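PDB 3E13: putative iron-uptake ABC transport system,periplasmic iron-binding protein from Campylobacter jejuni, which probably captures ferric iron in the periplasm and delivers it to an ABC transporter for import into the cell. Local coordinates for residues A67-K79 / I235-Q247. Numbering follows the deposited sequence.
Sequences AKNLGLLSPVSSK and ISGIAMTKSSKNQ
L73 faces T241 as an antiparallel non-hydrogen-bonded pair, which sets the short, weakly bonded strand 73-74 beside the C-terminal part of strand 233-241 in the mixed sheet of this periplasmic binding protein fold, away from the iron site. The pairing is brief: S74 N donates to M240 O (2.9 Å), while a water bridges S74 O and M240 N in place of a second direct bond. The two methyls of L73 lie against A239 CB, CD1 and CD2 each 3.7 Å from it. The M240 side chain extends with CG anti to its backbone N, then bends at chi3 (70°), which brings CE to 3.7 Å from S74 CB. The side chain of V76 crosses that of M240 at about a right angle, its CG2 branch resting on M240 CB and CE, while M254 and K251 of helix 247-257 also touch V76. In the type I turn T241-S244, K242 N bonds nearly straight to L72 O (174°), an oxygen that also accepts from a water. The K242 side chain, kinked at chi3, runs back over the Schellman motif at G71 that ends helix 61-69, and NZ reaches G71 O at 2.8 Å from above the carbonyl plane.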
ATOM      1  N   ALA A  67       2.230  -0.805 -14.762  1.00  9.73           N
ATOM      2  CA  ALA A  67       2.882   0.226 -15.538  1.00 10.31           C
ATOM      3  C   ALA A  67       4.080  -0.311 -16.319  1.00  9.62           C
ATOM      4  O   ALA A  67       4.269  -0.027 -17.501  1.00 10.71           O
ATOM      5  CB  ALA A  67       3.223   1.422 -14.641  1.00 10.79           C
ATOM      6  N   LYS A  68       4.886  -1.143 -15.677  1.00  9.45           N
ATOM      7  CA  LYS A  68       5.978  -1.784 -16.324  1.00  9.25           C
ATOM      8  C   LYS A  68       5.514  -2.591 -17.533  1.00 10.68           C
ATOM      9  O   LYS A  68       6.075  -2.465 -18.630  1.00 10.22           O
ATOM     10  CB  LYS A  68       6.700  -2.729 -15.346  1.00 10.27           C
ATOM     11  CG  LYS A  68       7.864  -3.449 -15.994  1.00 10.48           C
ATOM     12  CD  LYS A  68       8.452  -4.492 -15.025  1.00 10.92           C
ATOM     13  CE  LYS A  68       9.608  -5.192 -15.674  1.00 11.66           C
ATOM     14  NZ  LYS A  68      10.100  -6.372 -14.915  1.00 14.32           N
ATOM     15  N   ASN A  69       4.471  -3.377 -17.320  1.00 11.39           N
ATOM     16  CA  ASN A  69       4.027  -4.308 -18.337  1.00 11.72           C
ATOM     17  C   ASN A  69       3.236  -3.622 -19.433  1.00 11.99           C
ATOM     18  O   ASN A  69       3.083  -4.214 -20.485  1.00 12.50           O
ATOM     19  CB  ASN A  69       3.235  -5.454 -17.736  1.00 11.92           C
ATOM     20  CG  ASN A  69       4.101  -6.331 -16.831  1.00 14.01           C
ATOM     21  OD1 ASN A  69       5.332  -6.347 -16.945  1.00 17.43           O
ATOM     22  ND2 ASN A  69       3.445  -7.008 -15.884  1.00 15.48           N
ATOM     23  N   LEU A  70       2.765  -2.400 -19.187  1.00 10.66           N
ATOM     24  CA  LEU A  70       2.183  -1.540 -20.246  1.00 10.44           C
ATOM     25  C   LEU A  70       3.270  -0.774 -21.057  1.00 10.42           C
ATOM     26  O   LEU A  70       2.962   0.069 -21.930  1.00 10.53           O
ATOM     27  CB  LEU A  70       1.179  -0.581 -19.621  1.00 11.37           C
ATOM     28  CG  LEU A  70      -0.140  -1.230 -19.240  1.00 14.29           C
ATOM     29  CD1 LEU A  70      -0.972  -0.352 -18.360  1.00 15.36           C
ATOM     30  CD2 LEU A  70      -0.938  -1.578 -20.545  1.00 15.19           C
ATOM     31  N   GLY A  71       4.531  -0.990 -20.725  1.00  9.87           N
ATOM     32  CA  GLY A  71       5.649  -0.406 -21.453  1.00 10.17           C
ATOM     33  C   GLY A  71       5.932   1.051 -21.093  1.00 10.65           C
ATOM     34  O   GLY A  71       6.503   1.816 -21.883  1.00 12.28           O
ATOM     35  N   LEU A  72       5.540   1.466 -19.877  1.00  9.74           N
ATOM     36  CA  LEU A  72       5.507   2.876 -19.525  1.00 10.40           C
ATOM     37  C   LEU A  72       6.742   3.319 -18.737  1.00  9.93           C
ATOM     38  O   LEU A  72       6.847   4.480 -18.474  1.00 10.73           O
ATOM     39  CB  LEU A  72       4.263   3.151 -18.668  1.00 10.10           C
ATOM     40  CG  LEU A  72       2.926   2.855 -19.351  1.00 11.59           C
ATOM     41  CD1 LEU A  72       1.814   3.031 -18.389  1.00 10.95           C
ATOM     42  CD2 LEU A  72       2.725   3.703 -20.558  1.00 12.85           C
ATOM     43  N   LEU A  73       7.589   2.381 -18.287  1.00  9.81           N
ATOM     44  CA  LEU A  73       8.669   2.744 -17.366  1.00 11.01           C
ATOM     45  C   LEU A  73      10.037   2.514 -18.007  1.00 11.51           C
ATOM     46  O   LEU A  73      10.154   1.900 -19.056  1.00 12.94           O
ATOM     47  CB  LEU A  73       8.556   1.930 -16.078  1.00 10.11           C
ATOM     48  CG  LEU A  73       7.185   1.885 -15.362  1.00 10.17           C
ATOM     49  CD1 LEU A  73       7.211   1.014 -14.130  1.00 11.06           C
ATOM     50  CD2 LEU A  73       6.729   3.231 -14.992  1.00  9.07           C
ATOM     51  N   SER A  74      11.079   3.049 -17.367  1.00 12.34           N
ATOM     52  CA  SER A  74      12.417   2.975 -17.914  1.00 13.12           C
ATOM     53  C   SER A  74      13.359   2.521 -16.804  1.00 13.02           C
ATOM     54  O   SER A  74      13.184   2.943 -15.661  1.00 12.56           O
ATOM     55  CB  SER A  74      12.813   4.372 -18.317  1.00 15.68           C
ATOM     56  OG  SER A  74      13.592   4.339 -19.456  1.00 24.31           O
ATOM     57  N   PRO A  75      14.335   1.692 -17.129  1.00 11.63           N
ATOM     58  CA  PRO A  75      15.231   1.181 -16.074  1.00 11.08           C
ATOM     59  C   PRO A  75      16.181   2.230 -15.559  1.00 10.82           C
ATOM     60  O   PRO A  75      16.669   3.079 -16.306  1.00 12.00           O
ATOM     61  CB  PRO A  75      15.970   0.042 -16.757  1.00 11.75           C
ATOM     62  CG  PRO A  75      15.935   0.365 -18.226  1.00 12.49           C
ATOM     63  CD  PRO A  75      14.681   1.143 -18.449  1.00 12.49           C
ATOM     64  N   VAL A  76      16.481   2.118 -14.248  1.00 10.23           N
ATOM     65  CA  VAL A  76      17.426   2.962 -13.553  1.00 11.54           C
ATOM     66  C   VAL A  76      18.431   2.080 -12.875  1.00 10.96           C
ATOM     67  O   VAL A  76      18.060   1.210 -12.119  1.00 10.52           O
ATOM     68  CB  VAL A  76      16.728   3.902 -12.536  1.00 10.89           C
ATOM     69  CG1 VAL A  76      17.703   4.687 -11.665  1.00 14.06           C
ATOM     70  CG2 VAL A  76      15.802   4.868 -13.268  1.00 12.49           C
ATOM     71  N   SER A  77      19.713   2.292 -13.193  1.00 11.37           N
ATOM     72  CA  SER A  77      20.820   1.544 -12.567  1.00 10.69           C
ATOM     73  C   SER A  77      21.538   2.489 -11.612  1.00 11.36           C
ATOM     74  O   SER A  77      22.348   3.322 -12.040  1.00 12.16           O
ATOM     75  CB  SER A  77      21.812   0.978 -13.589  1.00 12.84           C
ATOM     76  OG  SER A  77      22.806   0.190 -12.942  1.00 16.39           O
ATOM     77  N   SER A  78      21.241   2.347 -10.304  1.00 10.02           N
ATOM     78  CA  SER A  78      21.724   3.261  -9.278  1.00  9.65           C
ATOM     79  C   SER A  78      22.419   2.431  -8.208  1.00 10.06           C
ATOM     80  O   SER A  78      21.802   1.527  -7.573  1.00 10.97           O
ATOM     81  CB  SER A  78      20.532   3.950  -8.634  1.00 11.74           C
ATOM     82  OG  SER A  78      20.904   4.541  -7.400  1.00 11.68           O
ATOM     83  N   LYS A  79      23.683   2.721  -7.958  1.00  9.59           N
ATOM     84  CA  LYS A  79      24.358   2.041  -6.855  1.00 10.78           C
ATOM     85  C   LYS A  79      23.710   2.341  -5.508  1.00  9.93           C
ATOM     86  O   LYS A  79      23.717   1.482  -4.585  1.00 10.32           O
ATOM     87  CB  LYS A  79      25.833   2.391  -6.775  1.00 11.70           C
ATOM     88  CG  LYS A  79      26.718   1.813  -7.860  1.00 11.09           C
ATOM     89  CD  LYS A  79      28.155   2.173  -7.654  1.00 12.35           C
ATOM     90  CE  LYS A  79      29.088   1.407  -8.576  1.00 14.36           C
ATOM     91  NZ  LYS A  79      30.542   1.805  -8.289  1.00 14.58           N
ATOM     92  N   ILE A 235       4.149  -2.759  -0.850  1.00  8.76           N
ATOM     93  CA  ILE A 235       5.059  -1.622  -0.855  1.00  7.84           C
ATOM     94  C   ILE A 235       4.422  -0.390  -1.431  1.00  8.79           C
ATOM     95  O   ILE A 235       3.525  -0.495  -2.238  1.00  9.98           O
ATOM     96  CB  ILE A 235       6.364  -1.961  -1.653  1.00  8.52           C
ATOM     97  CG1 ILE A 235       6.057  -2.320  -3.147  1.00  9.16           C
ATOM     98  CG2 ILE A 235       7.128  -3.058  -0.884  1.00  9.49           C
ATOM     99  CD1 ILE A 235       7.245  -2.219  -4.092  1.00 11.78           C
ATOM    100  N   SER A 236       4.939   0.770  -1.044  1.00  7.94           N
ATOM    101  CA  SER A 236       4.807   1.960  -1.830  1.00  7.82           C
ATOM    102  C   SER A 236       6.141   1.980  -2.612  1.00  8.26           C
ATOM    103  O   SER A 236       7.206   1.546  -2.120  1.00  8.36           O
ATOM    104  CB  SER A 236       4.634   3.201  -0.982  1.00  8.83           C
ATOM    105  OG  SER A 236       4.806   4.391  -1.705  1.00 11.40           O
ATOM    106  N   GLY A 237       6.100   2.453  -3.838  1.00  7.67           N
ATOM    107  CA  GLY A 237       7.294   2.440  -4.640  1.00  7.58           C
ATOM    108  C   GLY A 237       7.300   3.431  -5.755  1.00  8.28           C
ATOM    109  O   GLY A 237       6.379   4.223  -5.907  1.00  7.95           O
ATOM    110  N   ILE A 238       8.371   3.383  -6.540  1.00  8.68           N
ATOM    111  CA  ILE A 238       8.677   4.505  -7.427  1.00  8.74           C
ATOM    112  C   ILE A 238       9.408   4.007  -8.664  1.00  9.17           C
ATOM    113  O   ILE A 238      10.111   3.005  -8.640  1.00  7.92           O
ATOM    114  CB  ILE A 238       9.527   5.601  -6.684  1.00  7.84           C
ATOM    115  CG1 ILE A 238       9.655   6.910  -7.481  1.00  7.89           C
ATOM    116  CG2 ILE A 238      10.898   5.065  -6.318  1.00  8.89           C
ATOM    117  CD1 ILE A 238      10.084   8.096  -6.678  1.00  8.99           C
ATOM    118  N   ALA A 239       9.153   4.689  -9.769  1.00  8.97           N
ATOM    119  CA  ALA A 239       9.711   4.372 -11.076  1.00  8.60           C
ATOM    120  C   ALA A 239       9.917   5.650 -11.899  1.00  9.01           C
ATOM    121  O   ALA A 239       9.162   6.628 -11.726  1.00  8.51           O
ATOM    122  CB  ALA A 239       8.740   3.504 -11.874  1.00  9.17           C
ATOM    123  N   MET A 240      10.935   5.629 -12.761  1.00  8.81           N
ATOM    124  CA  MET A 240      11.096   6.602 -13.832  1.00  9.27           C
ATOM    125  C   MET A 240      10.266   6.196 -15.027  1.00  8.91           C
ATOM    126  O   MET A 240      10.268   5.064 -15.412  1.00  9.86           O
ATOM    127  CB  MET A 240      12.565   6.703 -14.214  1.00  9.87           C
ATOM    128  CG  MET A 240      12.836   7.920 -15.157  1.00  9.60           C
ATOM    129  SD  MET A 240      14.556   8.121 -15.566  1.00 13.15           S
ATOM    130  CE  MET A 240      14.808   6.857 -16.519  1.00 16.53           C
ATOM    131  N   THR A 241       9.563   7.142 -15.603  1.00 10.01           N
ATOM    132  CA  THR A 241       8.779   6.871 -16.807  1.00  9.99           C
ATOM    133  C   THR A 241       9.646   6.883 -18.059  1.00 11.19           C
ATOM    134  O   THR A 241      10.640   7.620 -18.141  1.00 12.20           O
ATOM    135  CB  THR A 241       7.652   7.863 -16.962  1.00 10.06           C
ATOM    136  OG1 THR A 241       8.161   9.204 -16.891  1.00 11.60           O
ATOM    137  CG2 THR A 241       6.681   7.752 -15.828  1.00 12.41           C
ATOM    138  N   LYS A 242       9.242   6.079 -19.038  1.00 11.71           N
ATOM    139  CA  LYS A 242       9.917   6.040 -20.329  1.00 12.07           C
ATOM    140  C   LYS A 242       9.840   7.437 -21.003  1.00 12.38           C
ATOM    141  O   LYS A 242      10.716   7.796 -21.791  1.00 14.13           O
ATOM    142  CB  LYS A 242       9.235   4.976 -21.215  1.00 12.32           C
ATOM    143  CG  LYS A 242       9.838   4.756 -22.558  1.00 14.15           C
ATOM    144  CD  LYS A 242       9.233   3.519 -23.200  1.00 18.37           C
ATOM    145  CE  LYS A 242       9.655   2.196 -22.595  1.00 20.95           C
ATOM    146  NZ  LYS A 242       8.818   1.110 -23.300  1.00 24.37           N
ATOM    147  N   SER A 243       8.840   8.224 -20.631  1.00 12.15           N
ATOM    148  CA  SER A 243       8.609   9.555 -21.190  1.00 12.97           C
ATOM    149  C   SER A 243       9.499  10.626 -20.588  1.00 13.31           C
ATOM    150  O   SER A 243       9.574  11.742 -21.101  1.00 15.33           O
ATOM    151  CB  SER A 243       7.159   9.985 -20.956  1.00 14.15           C
ATOM    152  OG  SER A 243       6.828  10.091 -19.573  1.00 13.58           O
ATOM    153  N   SER A 244      10.144  10.298 -19.464  1.00 12.03           N
ATOM    154  CA  SER A 244      10.973  11.263 -18.743  1.00 11.96           C
ATOM    155  C   SER A 244      12.004  11.987 -19.593  1.00 13.00           C
ATOM    156  O   SER A 244      12.867  11.328 -20.238  1.00 13.40           O
ATOM    157  CB  SER A 244      11.751  10.562 -17.602  1.00 12.53           C
ATOM    158  OG  SER A 244      12.458  11.570 -16.935  1.00 12.54           O
ATOM    159  N   LYS A 245      11.906  13.335 -19.575  1.00 16.01           N
ATOM    160  CA  LYS A 245      12.909  14.176 -20.221  1.00 17.37           C
ATOM    161  C   LYS A 245      13.827  14.843 -19.197  1.00 17.58           C
ATOM    162  O   LYS A 245      14.818  15.479 -19.603  1.00 18.60           O
ATOM    163  CB  LYS A 245      12.249  15.253 -21.120  1.00 17.93           C
ATOM    164  CG  LYS A 245      11.381  14.686 -22.276  1.00 22.94           C
ATOM    165  CD  LYS A 245      12.157  13.825 -23.246  1.00 29.37           C
ATOM    166  CE  LYS A 245      11.850  14.155 -24.762  1.00 34.58           C
ATOM    167  NZ  LYS A 245      13.104  14.377 -25.604  1.00 36.97           N
ATOM    168  N   ASN A 246      13.508  14.701 -17.908  1.00 15.23           N
ATOM    169  CA  ASN A 246      14.335  15.226 -16.817  1.00 14.16           C
ATOM    170  C   ASN A 246      14.911  14.030 -16.054  1.00 13.09           C
ATOM    171  O   ASN A 246      14.671  13.899 -14.874  1.00 13.29           O
ATOM    172  CB  ASN A 246      13.484  16.103 -15.911  1.00 14.00           C
ATOM    173  CG  ASN A 246      12.791  17.254 -16.671  1.00 16.60           C
ATOM    174  OD1 ASN A 246      13.466  18.070 -17.311  1.00 18.76           O
ATOM    175  ND2 ASN A 246      11.479  17.324 -16.581  1.00 14.89           N
ATOM    176  N   GLN A 247      15.636  13.151 -16.746  1.00 13.65           N
ATOM    177  CA  GLN A 247      16.055  11.881 -16.189  1.00 13.11           C
ATOM    178  C   GLN A 247      17.038  12.010 -15.040  1.00 13.55           C
ATOM    179  O   GLN A 247      16.982  11.206 -14.093  1.00 13.42           O
ATOM    180  CB  GLN A 247      16.587  10.936 -17.270  1.00 13.28           C
ATOM    181  CG  GLN A 247      15.490  10.631 -18.279  1.00 15.14           C
ATOM    182  CD  GLN A 247      15.772   9.431 -19.116  1.00 22.16           C
ATOM    183  OE1 GLN A 247      16.857   8.843 -19.038  1.00 28.15           O
ATOM    184  NE2 GLN A 247      14.827   9.087 -19.966  1.00 26.10           N
TER
HETATM  185  O   HOH W   1       6.089   6.646 -20.215  1.00 11.77           O
HETATM  186  O   HOH W   2      12.360   3.159 -13.070  1.00  9.59           O